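Local coordinates for pyocin S5 (Pseudomonas aeruginosa PAO1, PDB 6THK), which is a bacteriocin imported into Pseudomonas aeruginosa that probably kills by forming a channel that depolarises the cytoplasmic membrane, at residues A[323-331]-A[402-410]; A[338-349]-A[468-476]. The protein carries 1 engineered substitution. All coordinates share one frame; numbering follows the deposited sequence.

Interaction 1 (A[323-331]-A[402-410]); sequences AIKFTADFY and SLEKFSKGF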
loop_
_atom_site.group_PDB
_atom_site.type_symbol
_atom_site.label_atom_id
_atom_site.label_comp_id
_atom_site.label_asym_id
_atom_site.label_seq_id
_atom_site.Cartn_x
_atom_site.Cartn_y
_atom_site.Cartn_z
ATOM N N ALA A 323 -2.028 42.089 -10.819
ATOM C CA ALA A 323 -3.219 42.899 -11.072
ATOM C C ALA A 323 -3.196 44.116 -10.148
ATOM O O ALA A 323 -3.573 45.214 -10.566
ATOM C CB ALA A 323 -4.469 42.076 -10.821
ATOM N N ILE A 324 -2.754 43.914 -8.885
ATOM C CA ILE A 324 -2.618 44.967 -7.874
ATOM C C ILE A 324 -1.501 45.939 -8.311
ATOM O O ILE A 324 -1.676 47.155 -8.241
ATOM C CB ILE A 324 -2.422 44.349 -6.463
ATOM C CG1 ILE A 324 -3.705 43.591 -6.029
ATOM C CG2 ILE A 324 -2.035 45.412 -5.418
ATOM C CD1 ILE A 324 -3.578 42.695 -4.795
ATOM N N LYS A 325 -0.388 45.394 -8.811
ATOM C CA LYS A 325 0.757 46.148 -9.336
ATOM C C LYS A 325 0.311 47.017 -10.534
ATOM O O LYS A 325 0.666 48.193 -10.601
ATOM C CB LYS A 325 1.822 45.143 -9.786
ATOM C CG LYS A 325 3.213 45.683 -10.067
ATOM C CD LYS A 325 4.088 44.593 -10.743
ATOM C CE LYS A 325 4.288 43.317 -9.928
ATOM N NZ LYS A 325 4.838 42.204 -10.747
ATOM N N PHE A 326 -0.484 46.434 -11.456
ATOM C CA PHE A 326 -1.033 47.069 -12.656
ATOM C C PHE A 326 -1.943 48.243 -12.294
ATOM O O PHE A 326 -1.874 49.276 -12.949
ATOM C CB PHE A 326 -1.806 46.027 -13.479
ATOM C CG PHE A 326 -2.432 46.532 -14.752
ATOM C CD1 PHE A 326 -1.691 46.612 -15.927
ATOM C CD2 PHE A 326 -3.778 46.875 -14.796
ATOM C CE1 PHE A 326 -2.282 47.045 -17.115
ATOM C CE2 PHE A 326 -4.363 47.312 -15.983
ATOM C CZ PHE A 326 -3.609 47.396 -17.132
ATOM N N THR A 327 -2.811 48.071 -11.271
ATOM C CA THR A 327 -3.695 49.128 -10.787
ATOM C C THR A 327 -2.830 50.269 -10.210
ATOM O O THR A 327 -3.047 51.411 -10.589
ATOM C CB THR A 327 -4.742 48.584 -9.816
ATOM O OG1 THR A 327 -5.415 47.487 -10.429
ATOM C CG2 THR A 327 -5.772 49.640 -9.435
ATOM N N ALA A 328 -1.818 49.949 -9.355
ATOM C CA ALA A 328 -0.889 50.953 -8.804
ATOM C C ALA A 328 -0.104 51.675 -9.916
ATOM O O ALA A 328 0.091 52.886 -9.833
ATOM C CB ALA A 328 0.082 50.305 -7.829
ATOM N N ASP A 329 0.312 50.939 -10.936
ATOM C CA ASP A 329 1.051 51.513 -12.048
ATOM C C ASP A 329 0.178 52.425 -12.900
ATOM O O ASP A 329 0.643 53.416 -13.443
ATOM C CB ASP A 329 1.627 50.407 -12.926
ATOM C CG ASP A 329 2.858 49.785 -12.336
ATOM O OD1 ASP A 329 3.082 49.960 -11.128
ATOM O OD2 ASP A 329 3.600 49.116 -13.076
ATOM N N PHE A 330 -1.104 52.103 -12.987
ATOM C CA PHE A 330 -2.022 52.889 -13.793
ATOM C C PHE A 330 -2.100 54.321 -13.283
ATOM O O PHE A 330 -2.128 55.247 -14.068
ATOM C CB PHE A 330 -3.400 52.230 -13.804
ATOM C CG PHE A 330 -4.467 53.043 -14.469
ATOM C CD1 PHE A 330 -4.477 53.215 -15.834
ATOM C CD2 PHE A 330 -5.476 53.607 -13.728
ATOM C CE1 PHE A 330 -5.464 53.950 -16.446
ATOM C CE2 PHE A 330 -6.469 54.341 -14.332
ATOM C CZ PHE A 330 -6.464 54.516 -15.693
ATOM N N TYR A 331 -2.137 54.500 -11.971
ATOM C CA TYR A 331 -2.174 55.833 -11.401
ATOM C C TYR A 331 -0.896 56.605 -11.723
ATOM O O TYR A 331 -0.942 57.795 -11.983
ATOM C CB TYR A 331 -2.408 55.784 -9.897
ATOM C CG TYR A 331 -3.687 55.103 -9.501
ATOM C CD1 TYR A 331 -4.909 55.639 -9.836
ATOM C CD2 TYR A 331 -3.668 53.925 -8.789
ATOM C CE1 TYR A 331 -6.081 55.018 -9.475
ATOM C CE2 TYR A 331 -4.832 53.296 -8.425
ATOM C CZ TYR A 331 -6.034 53.848 -8.770
ATOM O OH TYR A 331 -7.194 53.223 -8.407
ATOM N N SER A 402 -7.489 44.781 -19.705
ATOM C CA SER A 402 -7.312 45.791 -18.664
ATOM C C SER A 402 -8.431 45.681 -17.645
ATOM O O SER A 402 -8.159 45.683 -16.445
ATOM C CB SER A 402 -7.270 47.184 -19.275
ATOM O OG SER A 402 -6.109 47.296 -20.081
ATOM N N LEU A 403 -9.691 45.507 -18.123
ATOM C CA LEU A 403 -10.850 45.321 -17.248
ATOM C C LEU A 403 -10.709 44.058 -16.360
ATOM O O LEU A 403 -11.124 44.092 -15.205
ATOM C CB LEU A 403 -12.173 45.329 -18.045
ATOM C CG LEU A 403 -13.477 44.985 -17.280
ATOM C CD1 LEU A 403 -13.775 46.007 -16.183
ATOM C CD2 LEU A 403 -14.665 44.880 -18.232
ATOM N N GLU A 404 -10.079 42.978 -16.860
ATOM C CA GLU A 404 -9.934 41.798 -16.006
ATOM C C GLU A 404 -8.892 42.060 -14.906
ATOM O O GLU A 404 -9.166 41.773 -13.741
ATOM C CB GLU A 404 -9.717 40.482 -16.789
ATOM C CG GLU A 404 -8.426 40.333 -17.581
ATOM C CD GLU A 404 -8.178 38.926 -18.097
ATOM O OE1 GLU A 404 -7.931 38.023 -17.264
ATOM O OE2 GLU A 404 -8.238 38.724 -19.334
ATOM N N LYS A 405 -7.786 42.748 -15.255
ATOM C CA LYS A 405 -6.744 43.140 -14.304
ATOM C C LYS A 405 -7.288 44.128 -13.254
ATOM O O LYS A 405 -7.080 43.911 -12.060
ATOM C CB LYS A 405 -5.535 43.732 -15.043
ATOM C CG LYS A 405 -4.487 42.687 -15.426
ATOM C CD LYS A 405 -3.348 43.269 -16.255
ATOM C CE LYS A 405 -3.700 43.380 -17.723
ATOM N NZ LYS A 405 -2.653 44.071 -18.521
ATOM N N PHE A 406 -8.003 45.190 -13.681
ATOM C CA PHE A 406 -8.576 46.165 -12.732
ATOM C C PHE A 406 -9.597 45.496 -11.819
ATOM O O PHE A 406 -9.569 45.737 -10.610
ATOM C CB PHE A 406 -9.181 47.397 -13.440
ATOM C CG PHE A 406 -8.175 48.347 -14.060
ATOM C CD1 PHE A 406 -7.168 48.926 -13.288
ATOM C CD2 PHE A 406 -8.265 48.703 -15.403
ATOM C CE1 PHE A 406 -6.229 49.786 -13.869
ATOM C CE2 PHE A 406 -7.328 49.571 -15.980
ATOM C CZ PHE A 406 -6.329 50.117 -15.206
ATOM N N SER A 407 -10.449 44.613 -12.389
ATOM C CA SER A 407 -11.460 43.862 -11.638
ATOM C C SER A 407 -10.824 42.962 -10.572
ATOM O O SER A 407 -11.328 42.892 -9.446
ATOM C CB SER A 407 -12.350 43.044 -12.567
ATOM O OG SER A 407 -13.137 43.894 -13.388
ATOM N N LYS A 408 -9.713 42.292 -10.922
ATOM C CA LYS A 408 -8.967 41.450 -9.994
ATOM C C LYS A 408 -8.404 42.329 -8.853
ATOM O O LYS A 408 -8.688 42.054 -7.696
ATOM C CB LYS A 408 -7.849 40.718 -10.733
ATOM C CG LYS A 408 -8.246 39.327 -11.217
ATOM C CD LYS A 408 -7.059 38.550 -11.788
ATOM C CE LYS A 408 -7.484 37.232 -12.386
ATOM N NZ LYS A 408 -6.347 36.525 -13.031
ATOM N N GLY A 409 -7.719 43.424 -9.206
ATOM C CA GLY A 409 -7.152 44.388 -8.268
ATOM C C GLY A 409 -8.143 44.899 -7.236
ATOM O O GLY A 409 -7.805 44.993 -6.048
ATOM N N PHE A 410 -9.391 45.200 -7.685
ATOM C CA PHE A 410 -10.502 45.668 -6.848
ATOM C C PHE A 410 -11.261 44.518 -6.171
ATOM O O PHE A 410 -12.131 44.762 -5.338
ATOM C CB PHE A 410 -11.478 46.540 -7.672
ATOM C CG PHE A 410 -10.896 47.782 -8.308
ATOM C CD1 PHE A 410 -9.968 48.569 -7.625
ATOM C CD2 PHE A 410 -11.333 48.211 -9.559
ATOM C CE1 PHE A 410 -9.435 49.720 -8.213
ATOM C CE2 PHE A 410 -10.809 49.372 -10.139
ATOM C CZ PHE A 410 -9.869 50.120 -9.459
#

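Interaction 2 (A[338-349]-A[468-476]); sequences FGARTSEMARQL and GILGFALVM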
loop_
_atom_site.group_PDB
_atom_site.type_symbol
_atom_site.label_atom_id
_atom_site.label_comp_id
_atom_site.label_asym_id
_atom_site.label_seq_id
_atom_site.Cartn_x
_atom_site.Cartn_y
_atom_site.Cartn_z
ATOM N N PHE A 338 -1.323 62.774 -17.831
ATOM C CA PHE A 338 -2.351 63.780 -17.553
ATOM C C PHE A 338 -2.088 64.706 -16.362
ATOM O O PHE A 338 -2.796 65.702 -16.214
ATOM C CB PHE A 338 -3.718 63.103 -17.364
ATOM C CG PHE A 338 -4.299 62.380 -18.554
ATOM C CD1 PHE A 338 -3.887 62.683 -19.847
ATOM C CD2 PHE A 338 -5.300 61.438 -18.389
ATOM C CE1 PHE A 338 -4.426 62.016 -20.940
ATOM C CE2 PHE A 338 -5.852 60.789 -19.485
ATOM C CZ PHE A 338 -5.403 61.072 -20.752
ATOM N N GLY A 339 -1.137 64.358 -15.504
ATOM C CA GLY A 339 -0.825 65.175 -14.335
ATOM C C GLY A 339 -1.414 64.680 -13.031
ATOM O O GLY A 339 -2.338 63.856 -13.029
ATOM N N ALA A 340 -0.900 65.229 -11.913
ATOM C CA ALA A 340 -1.263 64.889 -10.527
ATOM C C ALA A 340 -2.763 64.930 -10.208
ATOM O O ALA A 340 -3.267 63.975 -9.618
ATOM C CB ALA A 340 -0.502 65.774 -9.554
ATOM N N ARG A 341 -3.459 66.007 -10.602
ATOM C CA ARG A 341 -4.889 66.207 -10.336
ATOM C C ARG A 341 -5.824 65.149 -10.982
ATOM O O ARG A 341 -6.831 64.784 -10.361
ATOM C CB ARG A 341 -5.319 67.625 -10.739
ATOM C CG ARG A 341 -6.660 68.032 -10.135
ATOM C CD ARG A 341 -7.144 69.374 -10.597
ATOM N NE ARG A 341 -8.534 69.545 -10.193
ATOM C CZ ARG A 341 -9.248 70.647 -10.382
ATOM N NH1 ARG A 341 -8.696 71.705 -10.972
ATOM N NH2 ARG A 341 -10.511 70.711 -9.976
ATOM N N THR A 342 -5.518 64.695 -12.226
ATOM C CA THR A 342 -6.329 63.680 -12.910
ATOM C C THR A 342 -6.175 62.333 -12.205
ATOM O O THR A 342 -7.176 61.666 -11.927
ATOM C CB THR A 342 -6.051 63.654 -14.423
ATOM O OG1 THR A 342 -6.191 64.989 -14.937
ATOM C CG2 THR A 342 -7.031 62.744 -15.174
ATOM N N SER A 343 -4.922 61.981 -11.847
ATOM C CA SER A 343 -4.574 60.757 -11.117
ATOM C C SER A 343 -5.191 60.698 -9.718
ATOM O O SER A 343 -5.604 59.623 -9.261
ATOM C CB SER A 343 -3.067 60.616 -11.012
ATOM O OG SER A 343 -2.792 59.250 -10.776
ATOM N N GLU A 344 -5.225 61.846 -9.035
ATOM C CA GLU A 344 -5.838 61.969 -7.718
ATOM C C GLU A 344 -7.357 61.793 -7.893
ATOM O O GLU A 344 -7.991 61.153 -7.071
ATOM C CB GLU A 344 -5.482 63.343 -7.093
ATOM C CG GLU A 344 -6.109 63.645 -5.733
ATOM C CD GLU A 344 -5.895 62.655 -4.592
ATOM O OE1 GLU A 344 -4.808 62.032 -4.517
ATOM O OE2 GLU A 344 -6.811 62.538 -3.744
ATOM N N MET A 345 -7.924 62.329 -8.980
ATOM C CA MET A 345 -9.357 62.169 -9.269
ATOM C C MET A 345 -9.691 60.690 -9.580
ATOM O O MET A 345 -10.701 60.197 -9.093
ATOM C CB MET A 345 -9.826 63.119 -10.376
ATOM C CG MET A 345 -11.331 63.072 -10.629
ATOM S SD MET A 345 -12.273 63.417 -9.135
ATOM C CE MET A 345 -13.436 62.028 -9.149
ATOM N N ALA A 346 -8.815 59.985 -10.332
ATOM C CA ALA A 346 -9.010 58.567 -10.632
ATOM C C ALA A 346 -8.923 57.777 -9.302
ATOM O O ALA A 346 -9.825 56.983 -8.995
ATOM C CB ALA A 346 -7.954 58.075 -11.621
ATOM N N ARG A 347 -7.885 58.065 -8.484
ATOM C CA ARG A 347 -7.704 57.398 -7.186
ATOM C C ARG A 347 -8.891 57.619 -6.239
ATOM O O ARG A 347 -9.291 56.685 -5.558
ATOM C CB ARG A 347 -6.383 57.810 -6.532
ATOM C CG ARG A 347 -5.977 56.889 -5.394
ATOM C CD ARG A 347 -4.706 57.375 -4.734
ATOM N NE ARG A 347 -3.536 57.279 -5.612
ATOM C CZ ARG A 347 -2.833 56.167 -5.793
ATOM N NH1 ARG A 347 -3.196 55.035 -5.189
ATOM N NH2 ARG A 347 -1.754 56.177 -6.567
ATOM N N GLN A 348 -9.454 58.835 -6.209
ATOM C CA GLN A 348 -10.622 59.121 -5.378
ATOM C C GLN A 348 -11.858 58.416 -5.937
ATOM O O GLN A 348 -12.704 57.981 -5.148
ATOM C CB GLN A 348 -10.873 60.621 -5.255
ATOM C CG GLN A 348 -9.961 61.304 -4.230
ATOM C CD GLN A 348 -10.526 62.632 -3.813
ATOM O OE1 GLN A 348 -11.650 62.716 -3.323
ATOM N NE2 GLN A 348 -9.769 63.700 -4.014
ATOM N N LEU A 349 -11.948 58.272 -7.290
ATOM C CA LEU A 349 -13.052 57.552 -7.921
ATOM C C LEU A 349 -13.038 56.091 -7.477
ATOM O O LEU A 349 -14.055 55.602 -7.001
ATOM C CB LEU A 349 -13.040 57.687 -9.469
ATOM C CG LEU A 349 -14.235 57.069 -10.213
ATOM C CD1 LEU A 349 -15.525 57.835 -9.926
ATOM C CD2 LEU A 349 -14.001 57.067 -11.711
ATOM N N GLY A 468 -7.790 61.063 -24.269
ATOM C CA GLY A 468 -7.320 62.380 -23.860
ATOM C C GLY A 468 -7.780 62.747 -22.460
ATOM O O GLY A 468 -8.628 62.058 -21.881
ATOM N N ILE A 469 -7.243 63.852 -21.914
ATOM C CA ILE A 469 -7.518 64.321 -20.542
ATOM C C ILE A 469 -8.995 64.674 -20.347
ATOM O O ILE A 469 -9.558 64.316 -19.310
ATOM C CB ILE A 469 -6.540 65.470 -20.071
ATOM C CG1 ILE A 469 -6.661 65.711 -18.550
ATOM C CG2 ILE A 469 -6.677 66.787 -20.891
ATOM C CD1 ILE A 469 -5.663 66.698 -17.929
ATOM N N LEU A 470 -9.578 65.358 -21.325
ATOM C CA LEU A 470 -10.973 65.769 -21.288
ATOM C C LEU A 470 -11.906 64.571 -21.319
ATOM O O LEU A 470 -12.748 64.426 -20.448
ATOM C CB LEU A 470 -11.287 66.722 -22.436
ATOM C CG LEU A 470 -12.729 67.208 -22.504
ATOM C CD1 LEU A 470 -13.138 67.863 -21.201
ATOM C CD2 LEU A 470 -12.937 68.153 -23.668
ATOM N N GLY A 471 -11.779 63.734 -22.341
ATOM C CA GLY A 471 -12.581 62.516 -22.428
ATOM C C GLY A 471 -12.467 61.673 -21.161
ATOM O O GLY A 471 -13.485 61.219 -20.625
ATOM N N PHE A 472 -11.242 61.506 -20.623
ATOM C CA PHE A 472 -11.053 60.692 -19.399
ATOM C C PHE A 472 -11.752 61.293 -18.176
ATOM O O PHE A 472 -12.335 60.554 -17.405
ATOM C CB PHE A 472 -9.583 60.375 -19.113
ATOM C CG PHE A 472 -9.350 59.519 -17.881
ATOM C CD1 PHE A 472 -9.943 58.265 -17.760
ATOM C CD2 PHE A 472 -8.489 59.940 -16.878
ATOM C CE1 PHE A 472 -9.705 57.463 -16.640
ATOM C CE2 PHE A 472 -8.261 59.141 -15.748
ATOM C CZ PHE A 472 -8.862 57.900 -15.645
ATOM N N ALA A 473 -11.762 62.623 -18.060
ATOM C CA ALA A 473 -12.441 63.350 -17.002
ATOM C C ALA A 473 -13.966 63.226 -17.158
ATOM O O ALA A 473 -14.655 63.056 -16.151
ATOM C CB ALA A 473 -12.028 64.813 -17.029
ATOM N N LEU A 474 -14.499 63.331 -18.400
ATOM C CA LEU A 474 -15.943 63.202 -18.651
ATOM C C LEU A 474 -16.405 61.765 -18.340
ATOM O O LEU A 474 -17.489 61.586 -17.780
ATOM C CB LEU A 474 -16.269 63.599 -20.094
ATOM C CG LEU A 474 -17.734 63.594 -20.523
ATOM C CD1 LEU A 474 -18.594 64.445 -19.596
ATOM C CD2 LEU A 474 -17.868 64.112 -21.941
ATOM N N VAL A 475 -15.537 60.796 -18.616
ATOM C CA VAL A 475 -15.803 59.397 -18.331
ATOM C C VAL A 475 -15.917 59.213 -16.822
ATOM O O VAL A 475 -16.845 58.590 -16.339
ATOM C CB VAL A 475 -14.692 58.491 -18.872
ATOM C CG1 VAL A 475 -14.647 57.188 -18.106
ATOM C CG2 VAL A 475 -14.892 58.237 -20.350
ATOM N N MET A 476 -14.960 59.757 -16.087
ATOM C CA MET A 476 -14.981 59.698 -14.622
ATOM C C MET A 476 -16.172 60.412 -14.054
ATOM O O MET A 476 -16.740 59.919 -13.092
ATOM C CB MET A 476 -13.703 60.252 -14.015
ATOM C CG MET A 476 -12.507 59.430 -14.338
ATOM S SD MET A 476 -11.141 59.797 -13.233
ATOM C CE MET A 476 -10.608 61.428 -13.837
#

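Interaction 1 (A[323-331]-A[402-410])
Phe-406 drives its ring between Phe-326 and Phe-330, two residues one helical turn apart, and this aromatic cluster is the tight part of the contact. The CZ edge of Phe-406 is turned onto the face of Phe-330 in a T-shaped pair, planes at 70°, with Phe-406 CZ 3.5 Å from Phe-330 CG. The ring of Phe-326 is tilted by 50° to Phe-406, neither stacked nor square to it, and Phe-326 CE2 lies over a face of Phe-406, 3.5 Å from Phe-406 CZ. Both phenylalanines of 323-331 hold CG anti to the backbone N (chi1 -180° for Phe-326), which sends the two rings out toward helix 396-409. Lys-405 packs closely too: it drapes its aliphatic part over Phe-326, Lys-405 CD 3.7 Å from the ring centroid, and a bend at chi3 carries NZ out above the CE1-CZ rim, an off-centre cation-pi contact.

The helices cross nearly at right angles, their axes 8.0 Å apart, and the close approach falls on small residues. Ala-323 CB sits 3.4 Å from Lys-405 O, and Gly-409, with no side chain, lies against Ile-324 and Thr-327. The Thr-327 hydroxyl turns back to Ala-323 O (OG1 to O 2.9 Å), which also receives the Thr-327 amide from the opposite face of its plane, so that polar group is spent within its own helix.

Toward solvent the packing gives way. Lys-408 touches Ala-323 through CB, then runs extended away, and Ile-324, exposed, reaches Gly-409 CA only through CG1, at 4.2 Å.

Around the contact, helix 451-464 packs on the aromatic side, where Phe-459 meets Phe-330, while helix 340-353 touches Tyr-331 and Phe-410 through Ala-350.

Interaction 2 (A[338-349]-A[468-476])
The ring of Phe-338 lies with one face over the start of helix 468-481: Ile-469 CA stands 3.8 Å from the ring centroid, almost on its normal, a CH-pi contact. The ring's CZ reaches the backbone at Gly-468, and its CE2 side meets Phe-472 CB, the two rings inclined at 36° without stacking. Phe-472 in turn has Thr-342 CG2 and Ala-346 CB at its edge, and Met-476 CG over one face, near the rim.

This is helix packing in the pore-forming domain of the channel colicins, an all-helical bundle. Segment 468-476 lies in a range predicted to span the membrane, probably the counterpart of the hydrophobic hairpin of related colicins, and here it runs roughly parallel to helix 340-353, at 23° and 10.9 Å between axes. That spacing is bridged by side chains, with no hydrogen bond across. Gly-339, at positive phi, marks the break after helix 272-338 and occupies the N-cap position of helix 340-353. Helices 451-464 and 485-498 flank the pair, Phe-459 touching Ala-346 and Leu-494 touching Met-345.

Met-476 is a knob in a hole made by Thr-342, Met-345, Ala-346 and Leu-349. Leu-349 CD2 rests against Met-476 CG at 3.8 Å; a bend at chi3 (-73°) turns the methyl toward Met-345, leaving Met-476 SD 3.6 Å from Ala-346 CA and Met-476 CE 3.7 Å from Met-345 CG.

In the fold
Both interactions lie in the pore-forming domain, with centres about 16 Å apart, and their first segments follow one another along the chain across the break at Gly-339. Interaction 1, partly buried, packs the end of the long helix 272-338 across helix 396-409, and it mixes an aromatic cluster with lysines on the solvent side. Interaction 2 is the more buried and almost wholly apolar: Phe-338, Met-345 and Leu-349 meet Ile-469, Phe-472 and Met-476 of the predicted membrane-spanning range. They touch directly: Tyr-331 O receives a probable hydrogen bond from Ser-343 OG, Tyr-331 packs on Arg-347, and Phe-330 CZ reaches Phe-472 CZ, so the aromatic cluster of interaction 1 continues to Phe-472.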